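Local atomic coordinates of lipoprotein (Colwellia psychrerythraea, PDB entry 3O0Y), a protein that is of unknown function but, as a putative lipoprotein of the DUF885 family, is probably distantly related to zinc metallopeptidases. Residues K28-L31 with A32-L36; G443-W446 with Q447-N451. All blocks are in the same frame, centred on the assembly; numbering follows the deposited sequence.

Contact 1. Residues K28-L31 with A32-L36; sequences KQQL and ASLYL
Tyr35 turns back along the helix onto Leu31, one turn earlier, and its atoms pass in order from backbone to leucine side chain. Tyr35 CB lies 3.7 Å from Leu31 O. At the next atom the carbonyl oxygen is already over one face of the ring, Tyr35 CG to Leu31 O being 3.2 Å, and it stands 3.1 Å off the ring plane, displaced toward the rim. A first torsion of -58°, with CG anti to the carbonyl carbon and beside the backbone N, helps to bring the ring there. Leu31 O also accepts a hydrogen bond from Tyr35 N at 2.9 Å, one link in the i to i+4 ladder of the alpha-helix 27-44. Farther out the partner becomes aliphatic: Tyr35 CZ meets Leu31 CB at 3.9 Å and Tyr35 OH reaches Leu31 CD2 at 3.6 Å, the side chains lying alongside. Ile90 of helix 73-92 touches both residues, and Met109 of helix 100-117 touches the tyrosine. With an alanine here the ring would be gone, and Leu31 CB and CD2, with Ile90 and Met109, would probably be left facing a gap. On an exposed flank, a water donates to Gln29 O at 2.7 Å and hydrogen-bonds Ser33 OG at 3.2 Å.

Contact 2. Residues G443-W446 with Q447-N451; sequences GHHW and QIALN
Gln447 meets the start of its own helix twice, once through the backbone and once through water. Gln447 N donates to Gly443 O at 3.1 Å, with a C=O...N angle of 170°; Gly443 holds the N-cap position and has no side chain to cap with. The Gln447 side chain leaves with CG anti to the backbone N (177°) and then bends at the second torsion (-86°). A water donates to Gln447 OE1 and also hydrogen-bonds His444 ND1, both at 2.8 Å, tying the amide to the imidazole. Ile448 comes next: Ile448 N is hydrogen-bonded to His444 O at 2.8 Å, and the same oxygen lies 3.2 Å from Ile448 CB, so the branched carbon sits close to the carbonyl its own N-H is bonded to. His438 and Glu439 close helix 432-439, and helix 444-452 starts after a short turn. The His-Glu pair recalls the start of the HExxH motif of zinc metallopeptidases, but the next histidine, His444, lies six residues on rather than four. The ring of His444 meets that of His438 and touches Glu471 of helix 467-483, which may mark a polar, possibly metal-binding, pocket; the nearby ion is a sulfate, probably from the crystallisation liquor. Ala449 follows with a CH-pi contact, Ala449 CB lying 4.2 Å from the His445 ring centroid and over one face. That ring is fixed at both nitrogens, ND1 to Tyr404 OH and NE2 to Tyr384 O, so the methyl packs against an imidazole whose rotation is already set. Leu450 ends the walk: Leu450 CD1 lies 3.6 Å from both Trp446 CD1 and Trp446 NE1, approaching the indole obliquely, while Leu588 of helix 580-588 touches both residues.

Each contact is a local one along a single helix, and the two helices are different ones in different surroundings. Contact 1, on helix 27-44, lies about 28 Å from the centre of the chain, and only Leu31 and Tyr35 among its touching residues are buried. Contact 2, on helix 444-452, lies about 13 Å from that centre, with seven of its eight touching residues buried. The centres of contacts 1 and 2 are about 26 Å apart, and the two do not touch. The chemistry follows the place: contact 1 pairs an aliphatic-aromatic inner flank with a hydrated outer one, whereas contact 2 packs histidine, indole and amide groups, with His445 held by Tyr404 OH and the backbone O of Tyr384, and Gln447 and His444 bridged by water.

Contact 1. Residues K28-L31 with A32-L36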
# COMPACT_ATOMS: atom_id res chain seq x y z
N LYS A 28 18.68 11.48 24.84
CA LYS A 28 17.66 12.04 23.99
C LYS A 28 18.22 12.70 22.73
O LYS A 28 17.64 12.53 21.64
CB LYS A 28 16.72 12.97 24.73
CG LYS A 28 15.52 12.22 25.35
CD LYS A 28 14.54 13.16 26.14
CE LYS A 28 14.69 13.05 27.68
NZ LYS A 28 16.04 13.47 28.21
N GLN A 29 19.32 13.43 22.85
CA GLN A 29 19.95 14.08 21.70
C GLN A 29 20.63 13.08 20.77
O GLN A 29 20.55 13.23 19.55
CB GLN A 29 20.96 15.15 22.14
CG GLN A 29 20.30 16.31 22.89
CD GLN A 29 21.29 17.31 23.52
OE1 GLN A 29 22.41 16.96 23.98
NE2 GLN A 29 20.86 18.58 23.57
N GLN A 30 21.22 12.03 21.32
CA GLN A 30 21.86 11.03 20.49
C GLN A 30 20.75 10.33 19.64
O GLN A 30 20.97 10.01 18.46
CB GLN A 30 22.52 9.95 21.35
CG GLN A 30 23.25 8.89 20.51
CD GLN A 30 24.02 7.89 21.36
OE1 GLN A 30 23.92 7.90 22.59
NE2 GLN A 30 24.72 6.97 20.69
N LEU A 31 19.66 10.00 20.31
CA LEU A 31 18.50 9.33 19.68
C LEU A 31 17.92 10.21 18.58
O LEU A 31 17.67 9.75 17.47
CB LEU A 31 17.44 8.95 20.73
CG LEU A 31 17.74 7.70 21.57
CD1 LEU A 31 16.81 7.67 22.79
CD2 LEU A 31 17.62 6.41 20.74
N ALA A 32 17.75 11.51 18.82
CA ALA A 32 17.20 12.37 17.80
C ALA A 32 18.13 12.40 16.59
O ALA A 32 17.66 12.42 15.46
CB ALA A 32 16.97 13.79 18.34
N SER A 33 19.44 12.42 16.80
CA SER A 33 20.37 12.42 15.68
C SER A 33 20.27 11.16 14.87
O SER A 33 20.35 11.21 13.64
CB SER A 33 21.87 12.63 16.07
OG SER A 33 22.01 13.94 16.63
N LEU A 34 20.11 10.04 15.57
CA LEU A 34 19.95 8.76 14.88
C LEU A 34 18.67 8.69 14.03
O LEU A 34 18.66 8.10 12.92
CB LEU A 34 19.98 7.58 15.87
CG LEU A 34 21.37 7.35 16.43
CD1 LEU A 34 21.33 6.63 17.81
CD2 LEU A 34 22.31 6.56 15.39
N TYR A 35 17.61 9.27 14.58
CA TYR A 35 16.32 9.23 13.86
C TYR A 35 16.37 10.10 12.64
O TYR A 35 15.86 9.74 11.56
CB TYR A 35 15.19 9.74 14.73
CG TYR A 35 14.93 9.03 16.09
CD1 TYR A 35 15.38 7.75 16.36
CD2 TYR A 35 14.27 9.70 17.07
CE1 TYR A 35 15.18 7.19 17.59
CE2 TYR A 35 14.01 9.13 18.31
CZ TYR A 35 14.44 7.85 18.57
OH TYR A 35 14.26 7.24 19.83
N LEU A 36 17.06 11.23 12.75
CA LEU A 36 17.35 12.08 11.60
C LEU A 36 18.22 11.43 10.57
O LEU A 36 17.97 11.52 9.34
CB LEU A 36 17.97 13.39 12.08
CG LEU A 36 18.06 14.48 10.97
CD1 LEU A 36 16.63 14.96 10.46
CD2 LEU A 36 18.87 15.69 11.52
O HOH W 1 20.15 15.71 18.54

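Contact 2. Residues G443-W446 with Q447-N451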
# COMPACT_ATOMS: atom_id res chain seq x y z
N GLY A 443 -11.36 5.61 7.15
CA GLY A 443 -10.22 4.72 6.84
C GLY A 443 -8.86 5.37 6.52
O GLY A 443 -8.37 6.19 7.29
N HIS A 444 -8.31 5.06 5.37
CA HIS A 444 -6.94 5.46 5.10
C HIS A 444 -6.69 6.94 5.19
O HIS A 444 -5.69 7.33 5.80
CB HIS A 444 -6.49 5.00 3.73
CG HIS A 444 -6.18 3.53 3.61
ND1 HIS A 444 -5.55 2.80 4.60
CD2 HIS A 444 -6.39 2.69 2.57
CE1 HIS A 444 -5.37 1.56 4.15
NE2 HIS A 444 -5.87 1.46 2.93
N HIS A 445 -7.51 7.78 4.58
CA HIS A 445 -7.24 9.22 4.59
C HIS A 445 -7.25 9.78 6.02
O HIS A 445 -6.33 10.48 6.48
CB HIS A 445 -8.22 10.00 3.71
CG HIS A 445 -7.99 11.49 3.81
ND1 HIS A 445 -6.87 12.07 3.26
CD2 HIS A 445 -8.60 12.45 4.55
CE1 HIS A 445 -6.85 13.37 3.58
NE2 HIS A 445 -7.88 13.63 4.39
N TRP A 446 -8.29 9.43 6.79
CA TRP A 446 -8.43 9.98 8.11
C TRP A 446 -7.19 9.58 8.95
O TRP A 446 -6.61 10.41 9.64
CB TRP A 446 -9.74 9.51 8.74
CG TRP A 446 -10.19 10.32 9.93
CD1 TRP A 446 -10.10 9.96 11.26
CD2 TRP A 446 -10.91 11.55 9.90
NE1 TRP A 446 -10.70 10.90 12.03
CE2 TRP A 446 -11.19 11.89 11.24
CE3 TRP A 446 -11.34 12.39 8.87
CZ2 TRP A 446 -11.89 13.04 11.58
CZ3 TRP A 446 -12.02 13.51 9.22
CH2 TRP A 446 -12.35 13.80 10.55
N GLN A 447 -6.79 8.32 8.84
CA GLN A 447 -5.70 7.78 9.66
C GLN A 447 -4.37 8.35 9.23
O GLN A 447 -3.64 8.93 10.08
CB GLN A 447 -5.70 6.27 9.62
CG GLN A 447 -4.59 5.58 10.35
CD GLN A 447 -3.36 5.44 9.52
OE1 GLN A 447 -3.35 4.71 8.54
NE2 GLN A 447 -2.23 6.04 10.02
N ILE A 448 -4.10 8.27 7.94
CA ILE A 448 -2.78 8.77 7.41
C ILE A 448 -2.59 10.27 7.64
O ILE A 448 -1.56 10.75 8.06
CB ILE A 448 -2.63 8.38 5.94
CG1 ILE A 448 -2.32 6.89 5.88
CG2 ILE A 448 -1.55 9.21 5.18
CD1 ILE A 448 -2.44 6.29 4.53
N ALA A 449 -3.62 11.05 7.37
CA ALA A 449 -3.57 12.46 7.59
C ALA A 449 -3.38 12.84 9.05
O ALA A 449 -2.54 13.71 9.40
CB ALA A 449 -4.88 13.13 6.99
N LEU A 450 -4.09 12.16 9.96
CA LEU A 450 -3.83 12.37 11.39
C LEU A 450 -2.38 12.02 11.75
O LEU A 450 -1.77 12.73 12.53
CB LEU A 450 -4.85 11.64 12.28
CG LEU A 450 -6.22 12.26 12.33
CD1 LEU A 450 -7.25 11.28 13.02
CD2 LEU A 450 -6.19 13.69 13.08
N ASN A 451 -1.84 10.93 11.22
CA ASN A 451 -0.48 10.57 11.55
C ASN A 451 0.48 11.64 11.05
O ASN A 451 1.40 12.02 11.80
CB ASN A 451 -0.13 9.27 10.91
CG ASN A 451 1.11 8.62 11.51
OD1 ASN A 451 1.88 9.24 12.32
ND2 ASN A 451 1.34 7.40 11.11
O HOH W 2 -5.36 3.24 7.31